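Local atomic coordinates of GNAT family acetyltransferase (Mycobacterium smegmatis, PDB entry 6C30), a protein that probably transfers an acetyl group from acetyl-coenzyme A to an amino group of its substrate, as GNAT-family N-acetyltransferases do. Residues V27-V32 against L135-D140; R86-V91 against L102-V107; R113-G118 against V146-I151; G170-G175 against L192-A197. All blocks are in the same frame, centred on the assembly; numbering follows the deposited sequence. Where two conformers were deposited one is given.

Contact 1. Residues V27-V32 against L135-D140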
loop_
_atom_site.group_PDB
_atom_site.type_symbol
_atom_site.label_atom_id
_atom_site.label_comp_id
_atom_site.label_asym_id
_atom_site.label_seq_id
_atom_site.Cartn_x
_atom_site.Cartn_y
_atom_site.Cartn_z
ATOM N N VAL A 27 -1.336 -8.874 -1.265
ATOM C CA VAL A 27 -1.705 -8.294 -2.553
ATOM C C VAL A 27 -2.735 -7.189 -2.381
ATOM O O VAL A 27 -3.583 -7.242 -1.497
ATOM C CB VAL A 27 -2.264 -9.351 -3.526
ATOM C CG1 VAL A 27 -1.191 -10.374 -3.881
ATOM C CG2 VAL A 27 -3.511 -10.009 -2.950
ATOM N N GLY A 28 -2.651 -6.162 -3.219
ATOM C CA GLY A 28 -3.597 -5.065 -3.168
ATOM C C GLY A 28 -3.629 -4.370 -4.519
ATOM O O GLY A 28 -2.755 -4.607 -5.368
ATOM N N LEU A 29 -4.652 -3.541 -4.717
ATOM C CA LEU A 29 -4.777 -2.671 -5.898
ATOM C C LEU A 29 -4.690 -1.221 -5.479
ATOM O O LEU A 29 -5.294 -0.828 -4.485
ATOM C CB LEU A 29 -6.106 -2.889 -6.623
ATOM C CG LEU A 29 -6.472 -4.307 -7.075
ATOM C CD1 LEU A 29 -7.782 -4.302 -7.855
ATOM C CD2 LEU A 29 -5.343 -4.890 -7.927
ATOM N N ARG A 30 -3.964 -0.414 -6.245
ATOM C CA ARG A 30 -3.983 1.029 -6.001
ATOM C C ARG A 30 -3.786 1.763 -7.331
ATOM O O ARG A 30 -3.376 1.151 -8.317
ATOM C CB ARG A 30 -2.927 1.422 -4.944
ATOM C CG ARG A 30 -1.515 0.918 -5.190
ATOM C CD ARG A 30 -0.780 1.809 -6.167
ATOM N NE ARG A 30 0.589 1.348 -6.372
ATOM C CZ ARG A 30 1.365 1.749 -7.376
ATOM N NH1 ARG A 30 0.899 2.629 -8.258
ATOM N NH2 ARG A 30 2.602 1.282 -7.494
ATOM N N PRO A 31 -4.103 3.071 -7.377
ATOM C CA PRO A 31 -4.029 3.778 -8.668
ATOM C C PRO A 31 -2.644 3.820 -9.309
ATOM O O PRO A 31 -1.645 3.957 -8.614
ATOM C CB PRO A 31 -4.479 5.197 -8.308
ATOM C CG PRO A 31 -5.395 5.007 -7.130
ATOM C CD PRO A 31 -4.738 3.898 -6.331
ATOM N N VAL A 32 -2.584 3.729 -10.631
ATOM C CA VAL A 32 -1.352 4.049 -11.354
ATOM C C VAL A 32 -0.856 5.440 -10.968
ATOM O O VAL A 32 -1.654 6.344 -10.681
ATOM C CB VAL A 32 -1.533 4.006 -12.900
ATOM C CG1 VAL A 32 -1.790 2.588 -13.400
ATOM C CG2 VAL A 32 -2.638 4.950 -13.353
ATOM N N LEU A 135 -8.154 -9.940 -10.047
ATOM C CA LEU A 135 -9.471 -9.963 -10.665
ATOM C C LEU A 135 -10.592 -9.999 -9.626
ATOM O O LEU A 135 -11.608 -9.313 -9.768
ATOM C CB LEU A 135 -9.592 -11.164 -11.603
ATOM C CG LEU A 135 -8.773 -11.053 -12.886
ATOM C CD1 LEU A 135 -8.690 -12.408 -13.542
ATOM C CD2 LEU A 135 -9.399 -10.057 -13.850
ATOM N N ALA A 136 -10.415 -10.812 -8.589
ATOM C CA ALA A 136 -11.437 -10.919 -7.545
ATOM C C ALA A 136 -11.639 -9.593 -6.819
ATOM O O ALA A 136 -12.764 -9.176 -6.552
ATOM C CB ALA A 136 -11.066 -12.019 -6.559
ATOM N N MET A 137 -10.534 -8.918 -6.510
ATOM C CA MET A 137 -10.601 -7.588 -5.919
ATOM C C MET A 137 -11.267 -6.600 -6.869
ATOM O O MET A 137 -12.085 -5.784 -6.462
ATOM C CB MET A 137 -9.201 -7.091 -5.552
ATOM C CG MET A 137 -8.651 -7.716 -4.275
ATOM S SD MET A 137 -7.122 -6.940 -3.712
ATOM C CE MET A 137 -5.943 -7.606 -4.875
ATOM N N GLY A 138 -10.905 -6.674 -8.150
ATOM C CA GLY A 138 -11.499 -5.795 -9.137
ATOM C C GLY A 138 -13.003 -5.958 -9.190
ATOM O O GLY A 138 -13.752 -4.972 -9.196
ATOM N N LEU A 139 -13.444 -7.214 -9.237
ATOM C CA LEU A 139 -14.874 -7.511 -9.274
ATOM C C LEU A 139 -15.582 -6.981 -8.041
ATOM O O LEU A 139 -16.645 -6.379 -8.152
ATOM C CB LEU A 139 -15.111 -9.017 -9.409
ATOM C CG LEU A 139 -14.741 -9.616 -10.763
ATOM C CD1 LEU A 139 -14.879 -11.130 -10.711
ATOM C CD2 LEU A 139 -15.607 -9.019 -11.878
ATOM N N ASP A 140 -15.008 -7.216 -6.864
ATOM C CA ASP A 140 -15.660 -6.757 -5.646
ATOM C C ASP A 140 -15.813 -5.241 -5.666
ATOM O O ASP A 140 -16.874 -4.702 -5.354
ATOM C CB ASP A 140 -14.876 -7.200 -4.412
ATOM C CG ASP A 140 -15.602 -6.878 -3.126
ATOM O OD1 ASP A 140 -16.563 -7.607 -2.796
ATOM O OD2 ASP A 140 -15.216 -5.901 -2.451
#

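Contact 2. Residues R86-V91 against L102-V107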
loop_
_atom_site.group_PDB
_atom_site.type_symbol
_atom_site.label_atom_id
_atom_site.label_comp_id
_atom_site.label_asym_id
_atom_site.label_seq_id
_atom_site.Cartn_x
_atom_site.Cartn_y
_atom_site.Cartn_z
ATOM N N ARG A 86 -14.549 6.759 -17.042
ATOM C CA ARG A 86 -14.568 5.750 -18.090
ATOM C C ARG A 86 -13.615 4.580 -17.856
ATOM O O ARG A 86 -13.749 3.542 -18.502
ATOM C CB ARG A 86 -14.250 6.395 -19.437
ATOM C CG ARG A 86 -15.327 7.378 -19.861
ATOM C CD ARG A 86 -15.189 7.773 -21.327
ATOM N NE ARG A 86 -14.068 8.679 -21.564
ATOM C CZ ARG A 86 -14.187 9.999 -21.686
ATOM N NH1 ARG A 86 -15.377 10.572 -21.593
ATOM N NH2 ARG A 86 -13.113 10.742 -21.904
ATOM N N MET A 87 -12.649 4.767 -16.956
ATOM C CA MET A 87 -11.673 3.730 -16.631
ATOM C C MET A 87 -11.333 3.776 -15.159
ATOM O O MET A 87 -11.498 4.811 -14.509
ATOM C CB MET A 87 -10.389 3.902 -17.441
ATOM C CG MET A 87 -10.554 3.812 -18.951
ATOM S SD MET A 87 -8.982 3.893 -19.852
ATOM C CE MET A 87 -8.394 2.224 -19.625
ATOM N N LEU A 88 -10.852 2.649 -14.634
ATOM C CA LEU A 88 -10.196 2.620 -13.321
ATOM C C LEU A 88 -8.883 1.863 -13.497
ATOM O O LEU A 88 -8.854 0.626 -13.535
ATOM C CB LEU A 88 -11.056 1.960 -12.233
ATOM C CG LEU A 88 -12.337 2.694 -11.806
ATOM C CD1 LEU A 88 -13.518 2.413 -12.732
ATOM C CD2 LEU A 88 -12.692 2.323 -10.370
ATOM N N PRO A 89 -7.784 2.607 -13.628
ATOM C CA PRO A 89 -6.478 1.996 -13.895
ATOM C C PRO A 89 -5.686 1.714 -12.616
ATOM O O PRO A 89 -5.097 2.622 -12.027
ATOM C CB PRO A 89 -5.781 3.044 -14.767
ATOM C CG PRO A 89 -6.357 4.362 -14.278
ATOM C CD PRO A 89 -7.795 4.059 -13.898
ATOM N N PHE A 90 -5.680 0.456 -12.189
ATOM C CA PHE A 90 -4.946 0.058 -10.996
ATOM C C PHE A 90 -3.624 -0.628 -11.298
ATOM O O PHE A 90 -3.417 -1.225 -12.365
ATOM C CB PHE A 90 -5.772 -0.907 -10.136
ATOM C CG PHE A 90 -7.040 -0.331 -9.578
ATOM C CD1 PHE A 90 -7.006 0.457 -8.433
ATOM C CD2 PHE A 90 -8.274 -0.629 -10.154
ATOM C CE1 PHE A 90 -8.182 0.965 -7.891
ATOM C CE2 PHE A 90 -9.456 -0.118 -9.620
ATOM C CZ PHE A 90 -9.405 0.682 -8.489
ATOM N N VAL A 91 -2.748 -0.560 -10.305
ATOM C CA VAL A 91 -1.529 -1.354 -10.234
ATOM C C VAL A 91 -1.779 -2.497 -9.264
ATOM O O VAL A 91 -2.426 -2.311 -8.220
ATOM C CB VAL A 91 -0.334 -0.500 -9.769
ATOM C CG1 VAL A 91 0.855 -1.366 -9.348
ATOM C CG2 VAL A 91 0.054 0.484 -10.875
ATOM N N LEU A 102 -4.176 -3.970 -13.224
ATOM C CA LEU A 102 -5.562 -4.405 -13.256
ATOM C C LEU A 102 -6.348 -3.185 -13.729
ATOM O O LEU A 102 -6.426 -2.183 -13.016
ATOM C CB LEU A 102 -6.014 -4.881 -11.867
ATOM C CG LEU A 102 -7.376 -5.550 -11.642
ATOM C CD1 LEU A 102 -8.536 -4.567 -11.835
ATOM C CD2 LEU A 102 -7.530 -6.783 -12.523
ATOM N N THR A 103 -6.899 -3.262 -14.932
ATOM C CA THR A 103 -7.552 -2.110 -15.536
ATOM C C THR A 103 -9.028 -2.383 -15.804
ATOM O O THR A 103 -9.376 -3.385 -16.435
ATOM C CB THR A 103 -6.863 -1.727 -16.855
ATOM O OG1 THR A 103 -5.463 -1.545 -16.619
ATOM C CG2 THR A 103 -7.446 -0.434 -17.426
ATOM N N ILE A 104 -9.885 -1.493 -15.311
ATOM C CA ILE A 104 -11.303 -1.492 -15.669
ATOM C C ILE A 104 -11.513 -0.447 -16.760
ATOM O O ILE A 104 -11.056 0.685 -16.613
ATOM C CB ILE A 104 -12.200 -1.148 -14.469
ATOM C CG1 ILE A 104 -11.782 -1.913 -13.213
ATOM C CG2 ILE A 104 -13.658 -1.379 -14.803
ATOM C CD1 ILE A 104 -11.886 -3.365 -13.359
ATOM N N GLY A 105 -12.170 -0.821 -17.855
ATOM C CA GLY A 105 -12.369 0.117 -18.949
ATOM C C GLY A 105 -13.742 0.085 -19.581
ATOM O O GLY A 105 -14.563 -0.795 -19.282
ATOM N N ASN A 106 -13.991 1.063 -20.456
ATOM C CA ASN A 106 -15.288 1.195 -21.131
ATOM C C ASN A 106 -16.436 1.191 -20.116
ATOM O O ASN A 106 -17.474 0.551 -20.321
ATOM C CB ASN A 106 -15.470 0.080 -22.177
ATOM C CG ASN A 106 -16.689 0.291 -23.055
ATOM O OD1 ASN A 106 -17.033 1.423 -23.386
ATOM N ND2 ASN A 106 -17.359 -0.797 -23.411
ATOM N N VAL A 107 -16.240 1.905 -19.015
ATOM C CA VAL A 107 -17.229 1.945 -17.946
ATOM C C VAL A 107 -18.469 2.711 -18.385
ATOM O O VAL A 107 -18.375 3.829 -18.892
ATOM C CB VAL A 107 -16.657 2.594 -16.669
ATOM C CG1 VAL A 107 -17.716 2.690 -15.583
ATOM C CG2 VAL A 107 -15.458 1.797 -16.159
HETATM O O HOH W 1 -3.857 0.028 -14.903
#

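Contact 3. Residues R113-G118 against V146-I151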
loop_
_atom_site.group_PDB
_atom_site.type_symbol
_atom_site.label_atom_id
_atom_site.label_comp_id
_atom_site.label_asym_id
_atom_site.label_seq_id
_atom_site.Cartn_x
_atom_site.Cartn_y
_atom_site.Cartn_z
ATOM N N ARG A 113 -24.466 -0.332 -17.003
ATOM C CA ARG A 113 -23.670 -0.525 -15.789
ATOM C C ARG A 113 -22.678 -1.665 -15.977
ATOM O O ARG A 113 -22.635 -2.625 -15.202
ATOM C CB ARG A 113 -24.568 -0.799 -14.583
ATOM C CG ARG A 113 -25.697 0.206 -14.433
ATOM C CD ARG A 113 -26.502 -0.096 -13.192
ATOM N NE ARG A 113 -27.869 0.397 -13.315
ATOM C CZ ARG A 113 -28.774 0.324 -12.348
ATOM N NH1 ARG A 113 -28.452 -0.222 -11.180
ATOM N NH2 ARG A 113 -29.998 0.800 -12.546
ATOM N N SER A 114 -21.910 -1.562 -17.049
ATOM C CA SER A 114 -20.999 -2.627 -17.434
ATOM C C SER A 114 -19.629 -2.034 -17.732
ATOM O O SER A 114 -19.499 -0.837 -17.946
ATOM C CB SER A 114 -21.561 -3.385 -18.646
ATOM O OG SER A 114 -20.773 -4.513 -18.994
ATOM N N ALA A 115 -18.613 -2.882 -17.731
ATOM C CA ALA A 115 -17.251 -2.475 -18.058
ATOM C C ALA A 115 -16.463 -3.712 -18.439
ATOM O O ALA A 115 -16.916 -4.833 -18.184
ATOM C CB ALA A 115 -16.594 -1.769 -16.878
ATOM N N TRP A 116 -15.307 -3.529 -19.068
ATOM C CA TRP A 116 -14.403 -4.659 -19.215
ATOM C C TRP A 116 -13.316 -4.583 -18.164
ATOM O O TRP A 116 -13.090 -3.535 -17.551
ATOM C CB TRP A 116 -13.782 -4.762 -20.622
ATOM C CG TRP A 116 -13.058 -3.568 -21.212
ATOM C CD1 TRP A 116 -13.501 -2.790 -22.243
ATOM C CD2 TRP A 116 -11.744 -3.080 -20.880
ATOM N NE1 TRP A 116 -12.564 -1.828 -22.550
ATOM C CE2 TRP A 116 -11.482 -1.979 -21.729
ATOM C CE3 TRP A 116 -10.777 -3.448 -19.934
ATOM C CZ2 TRP A 116 -10.293 -1.250 -21.669
ATOM C CZ3 TRP A 116 -9.587 -2.714 -19.874
ATOM C CH2 TRP A 116 -9.361 -1.633 -20.742
ATOM N N ILE A 117 -12.682 -5.728 -17.938
ATOM C CA ILE A 117 -11.538 -5.827 -17.034
ATOM C C ILE A 117 -10.393 -6.501 -17.785
ATOM O O ILE A 117 -10.607 -7.416 -18.581
ATOM C CB ILE A 117 -11.900 -6.611 -15.748
ATOM C CG1 ILE A 117 -10.811 -6.462 -14.687
ATOM C CG2 ILE A 117 -12.176 -8.089 -16.042
ATOM C CD1 ILE A 117 -11.318 -6.846 -13.319
ATOM N N GLY A 118 -9.181 -6.010 -17.560
ATOM C CA GLY A 118 -8.000 -6.618 -18.130
ATOM C C GLY A 118 -6.897 -6.605 -17.097
ATOM O O GLY A 118 -6.971 -5.871 -16.109
ATOM N N VAL A 146 -18.138 1.009 -7.534
ATOM C CA VAL A 146 -18.348 1.583 -8.870
ATOM C C VAL A 146 -19.818 1.422 -9.300
ATOM O O VAL A 146 -20.249 1.981 -10.309
ATOM C CB VAL A 146 -17.379 0.952 -9.914
ATOM C CG1 VAL A 146 -17.363 1.754 -11.223
ATOM C CG2 VAL A 146 -15.964 0.898 -9.338
ATOM N N GLN A 147 -20.580 0.681 -8.496
ATOM C CA GLN A 147 -22.025 0.507 -8.691
ATOM C C GLN A 147 -22.354 -0.150 -10.030
ATOM O O GLN A 147 -23.390 0.127 -10.642
ATOM C CB GLN A 147 -22.746 1.854 -8.569
ATOM C CG GLN A 147 -22.566 2.504 -7.206
ATOM C CD GLN A 147 -23.112 3.918 -7.157
ATOM O OE1 GLN A 147 -23.606 4.443 -8.157
ATOM N NE2 GLN A 147 -23.022 4.546 -5.990
ATOM N N LEU A 148 -21.477 -1.040 -10.479
ATOM C CA LEU A 148 -21.700 -1.724 -11.741
ATOM C C LEU A 148 -22.480 -3.027 -11.565
ATOM O O LEU A 148 -22.528 -3.612 -10.471
ATOM C CB LEU A 148 -20.361 -2.004 -12.437
ATOM C CG LEU A 148 -19.579 -0.747 -12.826
ATOM C CD1 LEU A 148 -18.253 -1.125 -13.481
ATOM C CD2 LEU A 148 -20.396 0.151 -13.756
ATOM N N HIS A 149 -23.094 -3.458 -12.661
ATOM C CA HIS A 149 -23.899 -4.673 -12.703
ATOM C C HIS A 149 -23.205 -5.843 -13.411
ATOM O O HIS A 149 -23.517 -7.001 -13.163
ATOM C CB HIS A 149 -25.240 -4.377 -13.389
ATOM C CG HIS A 149 -26.097 -5.589 -13.585
ATOM N ND1 HIS A 149 -26.251 -6.203 -14.808
ATOM C CD2 HIS A 149 -26.822 -6.318 -12.703
ATOM C CE1 HIS A 149 -27.046 -7.250 -14.676
ATOM N NE2 HIS A 149 -27.404 -7.343 -13.406
ATOM N N ARG A 150 -22.245 -5.533 -14.275
ATOM C CA ARG A 150 -21.637 -6.544 -15.130
ATOM C C ARG A 150 -20.185 -6.188 -15.420
ATOM O O ARG A 150 -19.860 -5.020 -15.625
ATOM C CB ARG A 150 -22.442 -6.666 -16.428
ATOM C CG ARG A 150 -21.915 -7.647 -17.459
ATOM C CD ARG A 150 -22.906 -7.797 -18.632
ATOM N NE ARG A 150 -22.377 -8.697 -19.653
ATOM C CZ ARG A 150 -21.465 -8.345 -20.552
ATOM N NH1 ARG A 150 -20.999 -7.101 -20.568
ATOM N NH2 ARG A 150 -21.027 -9.232 -21.435
ATOM N N ILE A 151 -19.324 -7.198 -15.421
ATOM C CA ILE A 151 -17.949 -7.051 -15.880
ATOM C C ILE A 151 -17.652 -8.134 -16.910
ATOM O O ILE A 151 -17.988 -9.312 -16.712
ATOM C CB ILE A 151 -16.953 -7.134 -14.710
ATOM C CG1 ILE A 151 -17.138 -5.939 -13.762
ATOM C CG2 ILE A 151 -15.514 -7.203 -15.213
ATOM C CD1 ILE A 151 -16.845 -4.586 -14.393
HETATM O O HOH W 2 -26.045 -0.935 -9.873
#

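Contact 4. Residues G170-G175 against L192-A197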
loop_
_atom_site.group_PDB
_atom_site.type_symbol
_atom_site.label_atom_id
_atom_site.label_comp_id
_atom_site.label_asym_id
_atom_site.label_seq_id
_atom_site.Cartn_x
_atom_site.Cartn_y
_atom_site.Cartn_z
ATOM N N GLY A 170 -14.779 -17.143 -11.782
ATOM C CA GLY A 170 -16.215 -17.191 -12.020
ATOM C C GLY A 170 -16.720 -16.628 -13.334
ATOM O O GLY A 170 -17.931 -16.578 -13.564
ATOM N N PHE A 171 -15.820 -16.210 -14.214
ATOM C CA PHE A 171 -16.279 -15.720 -15.516
ATOM C C PHE A 171 -16.901 -16.836 -16.358
ATOM O O PHE A 171 -16.377 -17.956 -16.400
ATOM C CB PHE A 171 -15.121 -15.067 -16.283
ATOM C CG PHE A 171 -14.775 -13.693 -15.788
ATOM C CD1 PHE A 171 -15.474 -12.589 -16.248
ATOM C CD2 PHE A 171 -13.760 -13.508 -14.860
ATOM C CE1 PHE A 171 -15.169 -11.312 -15.784
ATOM C CE2 PHE A 171 -13.446 -12.240 -14.396
ATOM C CZ PHE A 171 -14.152 -11.137 -14.865
ATOM N N ARG A 172 -18.012 -16.507 -17.025
ATOM C CA ARG A 172 -18.701 -17.401 -17.959
ATOM C C ARG A 172 -18.362 -17.068 -19.402
ATOM O O ARG A 172 -18.379 -15.901 -19.767
ATOM C CB ARG A 172 -20.218 -17.285 -17.814
ATOM C CG ARG A 172 -20.790 -17.601 -16.454
ATOM C CD ARG A 172 -22.275 -17.198 -16.409
ATOM N NE ARG A 172 -22.445 -15.764 -16.186
ATOM C CZ ARG A 172 -22.668 -14.861 -17.141
ATOM N NH1 ARG A 172 -22.770 -15.232 -18.411
ATOM N NH2 ARG A 172 -22.795 -13.581 -16.812
ATOM N N GLU A 173 -18.120 -18.065 -20.242
ATOM C CA GLU A 173 -18.022 -17.798 -21.685
ATOM C C GLU A 173 -19.383 -17.380 -22.244
ATOM O O GLU A 173 -20.385 -18.081 -22.036
ATOM C CB GLU A 173 -17.516 -19.029 -22.440
ATOM C CG GLU A 173 -16.057 -19.359 -22.167
ATOM C CD GLU A 173 -15.560 -20.521 -23.002
ATOM O OE1 GLU A 173 -16.313 -20.997 -23.879
ATOM O OE2 GLU A 173 -14.419 -20.967 -22.772
ATOM N N GLU A 174 -19.420 -16.254 -22.958
ATOM C CA GLU A 174 -20.660 -15.766 -23.558
ATOM C C GLU A 174 -20.631 -15.789 -25.074
ATOM O O GLU A 174 -21.675 -15.853 -25.703
ATOM C CB GLU A 174 -20.971 -14.342 -23.074
ATOM C CG GLU A 174 -21.414 -14.320 -21.622
ATOM C CD GLU A 174 -22.094 -13.036 -21.214
ATOM O OE1 GLU A 174 -21.727 -11.965 -21.727
ATOM O OE2 GLU A 174 -23.005 -13.105 -20.366
ATOM N N GLY A 175 -19.452 -15.731 -25.677
ATOM C CA GLY A 175 -19.404 -15.728 -27.125
ATOM C C GLY A 175 -18.011 -15.717 -27.692
ATOM O O GLY A 175 -17.032 -15.685 -26.949
ATOM N N LEU A 192 -15.403 -13.846 -25.458
ATOM C CA LEU A 192 -15.971 -12.894 -24.528
ATOM C C LEU A 192 -16.453 -13.665 -23.314
ATOM O O LEU A 192 -17.233 -14.617 -23.450
ATOM C CB LEU A 192 -17.132 -12.128 -25.177
ATOM C CG LEU A 192 -17.873 -11.134 -24.289
ATOM C CD1 LEU A 192 -16.960 -9.980 -23.908
ATOM C CD2 LEU A 192 -19.136 -10.611 -24.973
ATOM N N VAL A 193 -15.990 -13.268 -22.137
ATOM C CA VAL A 193 -16.443 -13.890 -20.897
ATOM C C VAL A 193 -17.024 -12.804 -19.987
ATOM O O VAL A 193 -16.704 -11.627 -20.149
ATOM C CB VAL A 193 -15.307 -14.668 -20.179
ATOM C CG1 VAL A 193 -14.683 -15.705 -21.109
ATOM C CG2 VAL A 193 -14.240 -13.718 -19.636
ATOM N N ALA A 194 -17.886 -13.178 -19.040
ATOM C CA ALA A 194 -18.585 -12.180 -18.246
ATOM C C ALA A 194 -19.088 -12.735 -16.926
ATOM O O ALA A 194 -19.237 -13.950 -16.748
ATOM C CB ALA A 194 -19.763 -11.602 -19.027
ATOM N N ILE A 195 -19.356 -11.827 -16.004
ATOM C CA ILE A 195 -20.007 -12.174 -14.751
ATOM C C ILE A 195 -20.872 -10.983 -14.339
ATOM O O ILE A 195 -20.521 -9.835 -14.620
ATOM C CB ILE A 195 -18.956 -12.551 -13.665
ATOM C CG1 ILE A 195 -19.641 -13.105 -12.411
ATOM C CG2 ILE A 195 -18.030 -11.367 -13.321
ATOM C CD1 ILE A 195 -18.667 -13.608 -11.347
ATOM N N THR A 196 -22.025 -11.243 -13.722
ATOM C CA THR A 196 -22.874 -10.136 -13.287
ATOM C C THR A 196 -22.977 -10.132 -11.762
ATOM O O THR A 196 -22.619 -11.111 -11.107
ATOM C CB THR A 196 -24.291 -10.179 -13.934
ATOM O OG1 THR A 196 -25.019 -11.321 -13.460
ATOM C CG2 THR A 196 -24.201 -10.223 -15.455
ATOM N N ALA A 197 -23.444 -9.013 -11.213
ATOM C CA ALA A 197 -23.411 -8.790 -9.772
ATOM C C ALA A 197 -24.200 -9.845 -9.001
ATOM O O ALA A 197 -23.803 -10.229 -7.902
ATOM C CB ALA A 197 -23.926 -7.405 -9.451
#

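Contact 1. Residues V27-V32 against L135-D140
Met137, on helix 130-143, lays its side chain across Val27, Gly28 and Leu29, joining the helix to strand 25-31 in the helix-on-sheet layering of the GNAT fold. The axes of the two short segments approach to 8.9 Å, at 54°, and no hydrogen bond crosses between them, so fit between apolar groups does the work. Met137 leaves the helix with CG anti to its carbonyl carbon and continues extended to SD; the bend at the last torsion (chi3 -75°) then swings CE over the strand. There the methyl lies 3.9 Å from Gly28 CA, while SD stands 4.0 Å from that same Gly28 CA. In one of the two conformers of Val27, CG2 touches the methyl as well. An unbranched, flexible thioether suits this place because it can lie flat against the backbone of a glycine and still fill in beside a branched neighbour.

Leu29 meets the root of the same side chain. With CG beside its own N and the second torsion near 180°, CD1 comes to 3.9 Å from Met137 CB. CD2 faces the methyl end, so the leucine fork follows the methionine from base to tip. Val17 and Leu20 of strand 17-22 also pack on Met137, and Phe90 of strand 88-94 on Leu29, next to Arg30, which is salt-bridged to Glu93 and Asp36. Gly138 keeps the helix surface low beside the leucine, whose CD1 comes to 3.9 Å from Gly138 N.

Contact 2. Residues R86-V91 against L102-V107
Leu88 and Ile104 face each other as a hydrogen-bonded pair in the antiparallel hairpin of strands 88-94 and 97-105, part of the central GNAT sheet. Leu88 N gives its hydrogen to Ile104 O at 2.8 Å, and Ile104 N returns a nearly straight bond to Leu88 O at 3.0 Å. Their side chains leave the same face and touch near the root, CB to CB, at 4.0 Å. Leu88 CD1 reaches on to Val107 CG2, so three branched aliphatic groups pack together, Leu88 lying across Val107 nearly at a right angle, where helix 130-143 covers the sheet with His141 and Cys142.

Phe90 and Leu102 repeat the paired bonding two residues along. Leu102 O, which accepts from Phe90 N, lies in the plane of the phenyl ring at its edge, 3.7 Å from CD2. Between the two pairs sits Pro89 opposite Thr103. A proline costs the hairpin nothing here, since a non-hydrogen-bonded position needs no N-H directed across it, and its ring packs outward on Leu78 and Ala82 of helix 71-83. On that same face the bent end of Met87 (chi3 79°) carries CE to 3.6 Å from Thr103 CG2.

Farther out the regular pairing ends, but the chains stay together: Asn106, with a positive phi of 52°, turns the chain, and Val107 N bonds Arg86 O. Arg86 itself leads away to a salt bridge with Glu81. At the other end a water bridges the strands, giving a hydrogen to Phe90 O at 2.9 Å and lying 2.8 Å from Thr103 OG1.

Contact 3. Residues R113-G118 against V146-I151
A beta-alpha-beta crossover, strand 114-121, helix 130-143 and strand 150-155, brings Arg113 and Ser114 beside His149 and Arg150 where its two parallel strands begin. Arg113 O is gripped twice: His149 N bonds it at 2.7 Å, and Arg150 N at 3.1 Å. Ala115 N also bonds Arg150 O, at 3.2 Å.

Ser114 OG, anti to the backbone N (chi1 -175°), lies alongside the extended Arg150 chain, near CB, CG and CD, and receives NH1 at the guanidinium edge, 3.0 Å away. A small hydroxyl fits beside so long a neighbour, whose guanidinium forms salt bridges with Glu174 and Glu152. A water links Arg113 NH1 to Gln147 O at the exposed end.

The opposite face is apolar. Ala115 CB, small enough to fit between two larger residues, stands 3.8 Å from both Leu148 CD1 and Ile151 CD1, and Ile117 CG2 meets Ile151 CG2 at 3.6 Å. Leu139 and Cys142 of helix 130-143 lie against Ile151, Leu135 of that helix against Ile117, while strand 97-105 flanks strand 114-121 and strand 186-196 flanks strand 150-155.

Contact 4. Residues G170-G175 against L192-A197
Arg172 folds its side chain along Ala194 O in the antiparallel pairing of strands 172-180 and 186-196, which a classic beta bulge interrupts. Its backbone N donates to that carbonyl at 2.8 Å. CB passes the same oxygen at 3.6 Å, CG stays near it, and the chain is extended to CD; the bend at chi3 (-80°) then brings NE and CZ back, so that Ala194 O stands 3.5 Å above the guanidinium plane, towards its rim. NE goes to Glu199 in a salt bridge. NH1 forms another with Glu174 OE2 at 2.9 Å, met on the anti side and tilted out of the carboxylate plane. NH2 passes Ile195 CA at 3.7 Å, with the Thr196 methyl at the guanidinium edge. An arginine suits this partly exposed position, its flat head fitting over a backbone carbonyl while its edge serves carboxylates.

Glu174 and Gly175 both face Leu192: Leu192 O takes a bond from Glu174 N at 2.8 Å and a weak one from Gly175 N at 3.3 Å. Glu174 passes over the small Ala194 CB, and its OE1 forms a salt bridge with Arg150.

On the buried side, Ile195 CG2 sits over the Phe171 ring in a CH-pi contact, 4.2 Å from the centroid. Gly170, just after helix 160-169, closes it with a Schellman motif, its positive phi (125°) being easy for glycine. Leu139 of helix 130-143 packs on both Phe171 and Ile195, and strand 150-155 borders strand 186-196 on its other edge.

The four contacts follow one curved sheet. Contacts 1 and 2, centres 10 Å apart, share the border of strands 25-31 and 88-94, where Arg30 O lies 2.7 Å from Val91 N. Gly105 O to Trp116 N, 2.8 Å, carries contact 2 into contact 3, and His149 O to Ala197 N, also 2.8 Å, joins contact 3 to contact 4. Contacts 2 and 4 do not touch, their centres being 18 Å apart. Helix 130-143 bridges the span: Leu139 CD2 reaches Ile151 CB and Ile195 CG2, each at 3.7 Å. In GNAT enzymes acetyl-coenzyme A usually binds between the two parallel strands where they diverge, beyond contact 3; this apo structure holds none.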